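Local coordinates for protein glutathione S-transferase (Sulfitobacter, PDB 4GF0) that binds glutathione in a dimer of two-domain subunits and, as in other glutathione transferases, probably conjugates its thiol to electrophilic substrates, at residues V15-A20 and T66-L71; A109-H112 and S117-A120; E135-C140 and N171-D176. All blocks are in the same frame, centred on the assembly; numbering follows the deposited sequence.

Contact 1: V15-A20 and T66-L71. With GSH (glutathione), chain D.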
loop_
_atom_site.group_PDB
_atom_site.type_symbol
_atom_site.label_atom_id
_atom_site.label_comp_id
_atom_site.label_asym_id
_atom_site.label_seq_id
_atom_site.Cartn_x
_atom_site.Cartn_y
_atom_site.Cartn_z
ATOM N N VAL A 15 -6.867 11.316 6.375
ATOM C CA VAL A 15 -6.728 11.868 7.718
ATOM C C VAL A 15 -5.519 11.271 8.447
ATOM O O VAL A 15 -4.935 11.917 9.325
ATOM C CB VAL A 15 -8.036 11.711 8.540
ATOM C CG1 VAL A 15 -7.900 12.334 9.913
ATOM C CG2 VAL A 15 -9.206 12.364 7.792
ATOM N N ALA A 16 -5.124 10.054 8.073
ATOM C CA ALA A 16 -3.941 9.435 8.671
ATOM C C ALA A 16 -2.706 10.292 8.417
ATOM O O ALA A 16 -1.829 10.414 9.273
ATOM C CB ALA A 16 -3.725 8.017 8.129
ATOM N N VAL A 17 -2.629 10.884 7.232
ATOM C CA VAL A 17 -1.470 11.696 6.896
ATOM C C VAL A 17 -1.504 12.981 7.721
ATOM O O VAL A 17 -0.478 13.428 8.232
ATOM C CB VAL A 17 -1.418 11.988 5.380
ATOM C CG1 VAL A 17 -0.190 12.844 5.037
ATOM C CG2 VAL A 17 -1.378 10.676 4.591
ATOM N N ALA A 18 -2.689 13.567 7.877
ATOM C CA ALA A 18 -2.812 14.775 8.691
ATOM C C ALA A 18 -2.355 14.515 10.125
ATOM O O ALA A 18 -1.632 15.321 10.722
ATOM C CB ALA A 18 -4.237 15.282 8.670
ATOM N N ILE A 19 -2.760 13.377 10.665
ATOM C CA ILE A 19 -2.357 13.004 12.015
ATOM C C ILE A 19 -0.835 12.927 12.116
ATOM O O ILE A 19 -0.248 13.430 13.073
ATOM C CB ILE A 19 -2.993 11.682 12.421
ATOM C CG1 ILE A 19 -4.495 11.904 12.599
ATOM C CG2 ILE A 19 -2.384 11.159 13.740
ATOM C CD1 ILE A 19 -5.310 10.595 12.733
ATOM N N ALA A 20 -0.195 12.312 11.126
ATOM C CA ALA A 20 1.259 12.212 11.136
ATOM C C ALA A 20 1.931 13.578 11.058
ATOM O O ALA A 20 2.940 13.815 11.729
ATOM C CB ALA A 20 1.750 11.309 10.013
ATOM N N THR A 66 1.325 10.831 -3.915
ATOM C CA THR A 66 0.107 10.092 -3.583
ATOM C C THR A 66 0.442 8.794 -2.869
ATOM O O THR A 66 1.608 8.376 -2.859
ATOM C CB THR A 66 -0.714 9.724 -4.828
ATOM O OG1 THR A 66 0.067 8.873 -5.681
ATOM C CG2 THR A 66 -1.122 10.983 -5.596
ATOM N N GLU A 67 -0.611 8.164 -2.335
ATOM C CA GLU A 67 -0.603 6.883 -1.594
ATOM C C GLU A 67 -0.274 7.078 -0.125
ATOM O O GLU A 67 0.849 7.426 0.239
ATOM C CB GLU A 67 0.302 5.810 -2.213
ATOM C CG GLU A 67 -0.061 5.433 -3.652
ATOM C CD GLU A 67 -1.390 4.698 -3.770
ATOM O OE1 GLU A 67 -1.837 4.069 -2.780
ATOM O OE2 GLU A 67 -1.987 4.739 -4.868
ATOM N N THR A 68 -1.273 6.839 0.714
ATOM C CA THR A 68 -1.151 7.094 2.143
ATOM C C THR A 68 0.171 6.593 2.740
ATOM O O THR A 68 0.873 7.344 3.420
ATOM C CB THR A 68 -2.338 6.466 2.879
ATOM O OG1 THR A 68 -3.548 7.058 2.385
ATOM C CG2 THR A 68 -2.248 6.709 4.390
ATOM N N GLY A 69 0.530 5.340 2.477
ATOM C CA GLY A 69 1.717 4.779 3.104
ATOM C C GLY A 69 2.985 5.501 2.689
ATOM O O GLY A 69 3.915 5.667 3.487
ATOM N N ALA A 70 3.038 5.924 1.427
ATOM C CA ALA A 70 4.193 6.659 0.918
ATOM C C ALA A 70 4.269 8.033 1.569
ATOM O O ALA A 70 5.352 8.509 1.928
ATOM C CB ALA A 70 4.115 6.785 -0.617
ATOM N N LEU A 71 3.116 8.673 1.741
ATOM C CA LEU A 71 3.079 9.997 2.369
ATOM C C LEU A 71 3.483 9.924 3.831
ATOM O O LEU A 71 4.107 10.835 4.347
ATOM C CB LEU A 71 1.670 10.587 2.292
ATOM C CG LEU A 71 1.107 10.816 0.889
ATOM C CD1 LEU A 71 -0.146 11.684 0.930
ATOM C CD2 LEU A 71 2.151 11.449 0.043
HETATM N N1 GSH D . -4.397 3.266 -2.041
HETATM C CA1 GSH D . -4.865 4.606 -1.769
HETATM C C1 GSH D . -4.148 5.165 -0.581
HETATM O O11 GSH D . -3.865 6.393 -0.530
HETATM O O12 GSH D . -3.848 4.414 0.386
HETATM C CB1 GSH D . -6.343 4.588 -1.457
HETATM C CG1 GSH D . -6.868 6.012 -1.655
HETATM C CD1 GSH D . -8.400 5.995 -1.614
HETATM O OE1 GSH D . -9.040 5.122 -2.203
HETATM N N2 GSH D . -9.091 7.035 -0.859
HETATM C CA2 GSH D . -10.534 7.041 -0.819
HETATM C C2 GSH D . -11.015 7.879 -1.975
HETATM O O2 GSH D . -10.342 8.809 -2.397
HETATM C CB2 GSH D . -11.033 7.629 0.462
HETATM S SG2 GSH D . -10.610 6.557 1.824
HETATM N N3 GSH D . -12.284 7.592 -2.631
HETATM C CA3 GSH D . -12.704 8.443 -3.738
HETATM C C3 GSH D . -13.359 7.638 -4.833
HETATM O O31 GSH D . -13.193 6.386 -4.891
HETATM O O32 GSH D . -14.065 8.223 -5.715
#
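Val17 of helix 14-23 presses both of its methyls on Leu71 at the start of helix 68-78, and this is the tight half of the contact. CG2 lies 3.8 Å from Leu71 CB and also meets CD1, while CG1 reaches the same CB from the other branch; the two side chains cross obliquely. Thr68 continues the apolar seam more loosely, its CG2 standing 4.1 Å from Val17 CG2 and 4.2 Å from Ala16 CB. No hydrogen bond joins the two segments, and every touching residue is buried in the thioredoxin-like domain, Val17 also resting on Leu6 of strand 4-8.

The other side of Thr68 is polar and faces the ligand. With CG2 anti to the backbone N (chi1 of OG1 -60°), the methyl goes to the helix and the hydroxyl to glutathione. Thr68 N donates to GSH O11 at 2.9 Å with an N-H...O angle of 160°, and Thr68 OG1 gives the same oxygen a second bond of 3.0 Å. Glu67, the N-cap residue, bends at chi2 to bring OE1 within 2.8 Å of GSH N1; its OE2 forms a salt bridge with Lys51. This pattern is consistent with a zwitterionic gamma-glutamyl end: the carboxylate takes the Thr68 amide at the helix N-terminus, whose dipole is likely to stabilise its charge, and the amine meets an acid.

Contact 2: A109-H112 and S117-A120; sequences AHAH and SRWA. With GSH (glutathione), chain D.
With CG beside the backbone N and opposite the carbonyl carbon in both residues (chi1 -77° in His112, -54° in Trp119), the imidazole and the indole are laid one over the other as an offset (parallel-displaced) stack. The contact closes the short turn that follows helix 89-111 in the all-helical domain of the glutathione transferase fold. The imidazole lies against the six-membered ring of the indole, centroids 4.0 Å apart and planes at 9°. Trp119 CZ3 stands over the middle of the imidazole, whereas His112 NE2 comes over the indole nearer its rim, 3.4 Å from CE3. Arg118 CB packs on the opposite indole face, so Trp119 is held between its own neighbour and the histidine.

His112 ND1 is tied to Val108 O, which fixes the rotation of the ring, and NE2 is hydrogen-bonded to NE2 of His112 of the second subunit, whose Trp119 also stacks on this imidazole. Without the imidazole, as with an alanine here, Trp119 would probably lose its stacking partner and the dimer interface its NE2-NE2 bond.

Arg118 runs extended from CG to NE, away from the stack, and delivers NH2 to the glycine carboxylate of glutathione: GSH O31 lies 2.9 Å from NH2 at the guanidinium edge, with a weak second bond from NH2 to GSH OE1. Ala111 CB fills the corner between the two groups, 3.7 Å from Arg118 NH1 and 4.0 Å from Trp119 CH2, in the plane of the indole at its edge.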
loop_
_atom_site.group_PDB
_atom_site.type_symbol
_atom_site.label_atom_id
_atom_site.label_comp_id
_atom_site.label_asym_id
_atom_site.label_seq_id
_atom_site.Cartn_x
_atom_site.Cartn_y
_atom_site.Cartn_z
ATOM N N ALA A 109 -10.976 -4.197 1.742
ATOM C CA ALA A 109 -12.241 -4.782 2.187
ATOM C C ALA A 109 -13.296 -3.702 2.407
ATOM O O ALA A 109 -14.450 -3.855 2.003
ATOM C CB ALA A 109 -12.053 -5.619 3.457
ATOM N N HIS A 110 -12.901 -2.610 3.051
ATOM C CA HIS A 110 -13.818 -1.499 3.308
ATOM C C HIS A 110 -14.310 -0.877 1.999
ATOM O O HIS A 110 -15.469 -0.487 1.889
ATOM C CB HIS A 110 -13.127 -0.437 4.164
ATOM C CG HIS A 110 -13.893 0.838 4.287
ATOM N ND1 HIS A 110 -14.981 0.987 5.118
ATOM C CD2 HIS A 110 -13.713 2.051 3.690
ATOM C CE1 HIS A 110 -15.447 2.223 5.026
ATOM N NE2 HIS A 110 -14.687 2.883 4.162
ATOM N N ALA A 111 -13.420 -0.805 1.013
ATOM C CA ALA A 111 -13.704 -0.134 -0.256
ATOM C C ALA A 111 -14.792 -0.843 -1.041
ATOM O O ALA A 111 -15.444 -0.237 -1.893
ATOM C CB ALA A 111 -12.438 -0.027 -1.097
ATOM N N HIS A 112 -14.997 -2.122 -0.750
ATOM C CA HIS A 112 -16.036 -2.883 -1.441
ATOM C C HIS A 112 -17.447 -2.501 -0.998
ATOM O O HIS A 112 -18.434 -2.937 -1.603
ATOM C CB HIS A 112 -15.803 -4.390 -1.294
ATOM C CG HIS A 112 -14.723 -4.914 -2.177
ATOM N ND1 HIS A 112 -13.375 -4.678 -1.947
ATOM C CD2 HIS A 112 -14.780 -5.634 -3.322
ATOM C CE1 HIS A 112 -12.664 -5.250 -2.896
ATOM N NE2 HIS A 112 -13.494 -5.841 -3.745
ATOM N N SER A 117 -17.997 -0.576 -7.876
ATOM C CA SER A 117 -17.891 -0.318 -9.315
ATOM C C SER A 117 -16.449 -0.294 -9.833
ATOM O O SER A 117 -16.218 -0.280 -11.042
ATOM C CB SER A 117 -18.609 0.980 -9.681
ATOM O OG SER A 117 -18.027 2.076 -8.998
ATOM N N ARG A 118 -15.478 -0.276 -8.925
ATOM C CA ARG A 118 -14.079 -0.426 -9.319
ATOM C C ARG A 118 -13.796 -1.783 -9.963
ATOM O O ARG A 118 -12.885 -1.904 -10.781
ATOM C CB ARG A 118 -13.157 -0.250 -8.114
ATOM C CG ARG A 118 -13.107 1.163 -7.591
ATOM C CD ARG A 118 -12.138 1.254 -6.436
ATOM N NE ARG A 118 -12.199 2.550 -5.770
ATOM C CZ ARG A 118 -11.653 2.800 -4.587
ATOM N NH1 ARG A 118 -11.002 1.836 -3.943
ATOM N NH2 ARG A 118 -11.759 4.009 -4.049
ATOM N N TRP A 119 -14.562 -2.806 -9.589
ATOM C CA TRP A 119 -14.212 -4.170 -9.972
ATOM C C TRP A 119 -15.360 -4.941 -10.623
ATOM O O TRP A 119 -15.160 -6.054 -11.095
ATOM C CB TRP A 119 -13.712 -4.956 -8.749
ATOM C CG TRP A 119 -12.590 -4.285 -8.037
ATOM C CD1 TRP A 119 -11.290 -4.229 -8.436
ATOM C CD2 TRP A 119 -12.667 -3.574 -6.792
ATOM N NE1 TRP A 119 -10.547 -3.508 -7.516
ATOM C CE2 TRP A 119 -11.368 -3.106 -6.501
ATOM C CE3 TRP A 119 -13.706 -3.283 -5.904
ATOM C CZ2 TRP A 119 -11.082 -2.357 -5.349
ATOM C CZ3 TRP A 119 -13.419 -2.553 -4.763
ATOM C CH2 TRP A 119 -12.116 -2.092 -4.496
ATOM N N ALA A 120 -16.550 -4.350 -10.630
ATOM C CA ALA A 120 -17.749 -5.001 -11.163
ATOM C C ALA A 120 -18.675 -3.971 -11.787
ATOM O O ALA A 120 -18.521 -2.774 -11.553
ATOM C CB ALA A 120 -18.484 -5.771 -10.063
HETATM N N1 GSH D . -4.397 3.266 -2.041
HETATM C CA1 GSH D . -4.865 4.606 -1.769
HETATM C C1 GSH D . -4.148 5.165 -0.581
HETATM O O11 GSH D . -3.865 6.393 -0.530
HETATM O O12 GSH D . -3.848 4.414 0.386
HETATM C CB1 GSH D . -6.343 4.588 -1.457
HETATM C CG1 GSH D . -6.868 6.012 -1.655
HETATM C CD1 GSH D . -8.400 5.995 -1.614
HETATM O OE1 GSH D . -9.040 5.122 -2.203
HETATM N N2 GSH D . -9.091 7.035 -0.859
HETATM C CA2 GSH D . -10.534 7.041 -0.819
HETATM C C2 GSH D . -11.015 7.879 -1.975
HETATM O O2 GSH D . -10.342 8.809 -2.397
HETATM C CB2 GSH D . -11.033 7.629 0.462
HETATM S SG2 GSH D . -10.610 6.557 1.824
HETATM N N3 GSH D . -12.284 7.592 -2.631
HETATM C CA3 GSH D . -12.704 8.443 -3.738
HETATM C C3 GSH D . -13.359 7.638 -4.833
HETATM O O31 GSH D . -13.193 6.386 -4.891
HETATM O O32 GSH D . -14.065 8.223 -5.715
#

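Contact 3: E135-C140 and N171-D176; sequences ETMAAC and NWLDGD
Met137 of helix 123-148 reaches across to Leu173 and Asp176, and it alone carries the contact from its side. The apolar part is small: Met137 CE touches Leu173 CD2 at 3.9 Å, and Met137 CB lies 4.0 Å from the same methyl. The methionine is folded back on itself, bent at both chi2 (-64°) and chi3 (-74°), which turns CE to Asp176 OD2, the atom that CG already meets.

That second partner is polar. Asp176 OD2 rests 3.6 Å from Met137 CE and 3.6 Å from Met137 CG, as van der Waals contacts on a carboxylate whose polar partners lie outside the two segments: OD2 is probably hydrogen-bonded to His110 ND1, and OD1 forms a salt bridge with Lys113. The buried acid thus appears to be satisfied by two basic groups, which probably stabilise its negative charge, while the thioether chain covers its flank.

One backbone bond shapes the second segment. Asp176 N donates to Trp172 O at 2.9 Å, closing the helix-like turn that places Leu173 and Asp176 on the side facing Met137.

The contact belongs to the helical domain, joining helix 123-148 to the loop between helices 162-170 and 184-194. Helix 89-111 lines it through His110, which packs on Met137 and stacks on Trp172, and Trp172 NE1 bonds to Gly11 O in the loop between strand 4-8 and helix 14-23.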
loop_
_atom_site.group_PDB
_atom_site.type_symbol
_atom_site.label_atom_id
_atom_site.label_comp_id
_atom_site.label_asym_id
_atom_site.label_seq_id
_atom_site.Cartn_x
_atom_site.Cartn_y
_atom_site.Cartn_z
ATOM N N GLU A 135 -18.503 -8.910 7.480
ATOM C CA GLU A 135 -17.726 -10.123 7.696
ATOM C C GLU A 135 -16.251 -9.989 7.313
ATOM O O GLU A 135 -15.382 -10.471 8.041
ATOM C CB GLU A 135 -18.380 -11.318 7.005
ATOM C CG GLU A 135 -19.718 -11.674 7.645
ATOM C CD GLU A 135 -20.444 -12.771 6.910
ATOM O OE1 GLU A 135 -19.776 -13.715 6.438
ATOM O OE2 GLU A 135 -21.688 -12.688 6.803
ATOM N N THR A 136 -15.955 -9.329 6.194
ATOM C CA THR A 136 -14.562 -9.150 5.789
ATOM C C THR A 136 -13.818 -8.202 6.733
ATOM O O THR A 136 -12.645 -8.418 7.035
ATOM C CB THR A 136 -14.417 -8.654 4.333
ATOM O OG1 THR A 136 -15.067 -7.385 4.187
ATOM C CG2 THR A 136 -15.021 -9.655 3.368
ATOM N N MET A 137 -14.492 -7.152 7.191
ATOM C CA MET A 137 -13.869 -6.216 8.129
ATOM C C MET A 137 -13.671 -6.840 9.508
ATOM O O MET A 137 -12.695 -6.538 10.195
ATOM C CB MET A 137 -14.675 -4.914 8.243
ATOM C CG MET A 137 -14.609 -4.036 6.995
ATOM S SD MET A 137 -12.958 -3.403 6.592
ATOM C CE MET A 137 -12.765 -2.139 7.839
ATOM N N ALA A 138 -14.587 -7.718 9.911
ATOM C CA ALA A 138 -14.436 -8.408 11.186
ATOM C C ALA A 138 -13.224 -9.331 11.118
ATOM O O ALA A 138 -12.455 -9.442 12.083
ATOM C CB ALA A 138 -15.683 -9.204 11.522
ATOM N N ALA A 139 -13.044 -9.984 9.973
ATOM C CA ALA A 139 -11.913 -10.887 9.794
ATOM C C ALA A 139 -10.616 -10.089 9.816
ATOM O O ALA A 139 -9.606 -10.535 10.374
ATOM C CB ALA A 139 -12.045 -11.694 8.488
ATOM N N CYS A 140 -10.643 -8.895 9.230
ATOM C CA CYS A 140 -9.477 -8.022 9.276
ATOM C C CYS A 140 -9.205 -7.581 10.708
ATOM O O CYS A 140 -8.052 -7.573 11.153
ATOM C CB CYS A 140 -9.671 -6.806 8.367
ATOM S SG CYS A 140 -9.512 -7.216 6.608
ATOM N N ASN A 171 -11.472 3.277 12.697
ATOM C CA ASN A 171 -12.560 4.223 12.878
ATOM C C ASN A 171 -13.745 3.919 11.944
ATOM O O ASN A 171 -14.850 4.408 12.163
ATOM C CB ASN A 171 -12.049 5.651 12.669
ATOM C CG ASN A 171 -12.886 6.669 13.381
ATOM O OD1 ASN A 171 -13.036 6.621 14.603
ATOM N ND2 ASN A 171 -13.441 7.610 12.623
ATOM N N TRP A 172 -13.501 3.108 10.912
ATOM C CA TRP A 172 -14.546 2.675 9.981
ATOM C C TRP A 172 -15.331 1.472 10.499
ATOM O O TRP A 172 -16.393 1.151 9.964
ATOM C CB TRP A 172 -13.940 2.274 8.632
ATOM C CG TRP A 172 -13.370 3.387 7.828
ATOM C CD1 TRP A 172 -13.768 4.687 7.825
ATOM C CD2 TRP A 172 -12.288 3.289 6.896
ATOM N NE1 TRP A 172 -12.994 5.414 6.943
ATOM C CE2 TRP A 172 -12.082 4.577 6.360
ATOM C CE3 TRP A 172 -11.479 2.237 6.461
ATOM C CZ2 TRP A 172 -11.085 4.839 5.410
ATOM C CZ3 TRP A 172 -10.495 2.495 5.516
ATOM C CH2 TRP A 172 -10.306 3.787 5.001
ATOM N N LEU A 173 -14.806 0.784 11.511
ATOM C CA LEU A 173 -15.365 -0.529 11.891
ATOM C C LEU A 173 -16.824 -0.488 12.337
ATOM O O LEU A 173 -17.638 -1.291 11.861
ATOM C CB LEU A 173 -14.496 -1.217 12.948
ATOM C CG LEU A 173 -13.155 -1.769 12.458
ATOM C CD1 LEU A 173 -12.268 -2.146 13.638
ATOM C CD2 LEU A 173 -13.369 -2.983 11.551
ATOM N N ASP A 174 -17.162 0.425 13.245
ATOM C CA ASP A 174 -18.540 0.525 13.734
ATOM C C ASP A 174 -19.498 0.775 12.571
ATOM O O ASP A 174 -20.532 0.106 12.450
ATOM C CB ASP A 174 -18.675 1.640 14.775
ATOM C CG ASP A 174 -18.208 1.214 16.159
ATOM O OD1 ASP A 174 -17.971 0.007 16.373
ATOM O OD2 ASP A 174 -18.101 2.092 17.042
ATOM N N GLY A 175 -19.123 1.717 11.708
ATOM C CA GLY A 175 -19.904 2.062 10.535
ATOM C C GLY A 175 -20.016 0.923 9.539
ATOM O O GLY A 175 -20.974 0.862 8.759
ATOM N N ASP A 176 -19.040 0.018 9.555
ATOM C CA ASP A 176 -19.063 -1.130 8.658
ATOM C C ASP A 176 -19.760 -2.335 9.283
ATOM O O ASP A 176 -19.812 -3.402 8.679
ATOM C CB ASP A 176 -17.641 -1.514 8.199
ATOM C CG ASP A 176 -17.065 -0.539 7.180
ATOM O OD1 ASP A 176 -17.804 0.358 6.721
ATOM O OD2 ASP A 176 -15.870 -0.671 6.828
#

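Along the chain the three contacts come in series. Contact 1 lies in the thioredoxin-like domain, joining helices 14-23 and 68-78; contact 2 closes the turn after helix 89-111, and contact 3 ties helix 123-148 to the loop after helix 162-170. Contact 1 touches neither of the others, its centre about 21 Å from that of contact 2 and 20 Å from that of contact 3. Contacts 2 and 3, about 15 Å apart between centres, meet where helix 89-111 packs on helix 123-148 and on loop 171-176. One glutathione bridges contacts 1 and 2, its gamma-glutamyl end held at contact 1 and its glycine carboxylate gripped by Arg118 of contact 2. Both also touch the second subunit, so ligand site and dimer interface adjoin.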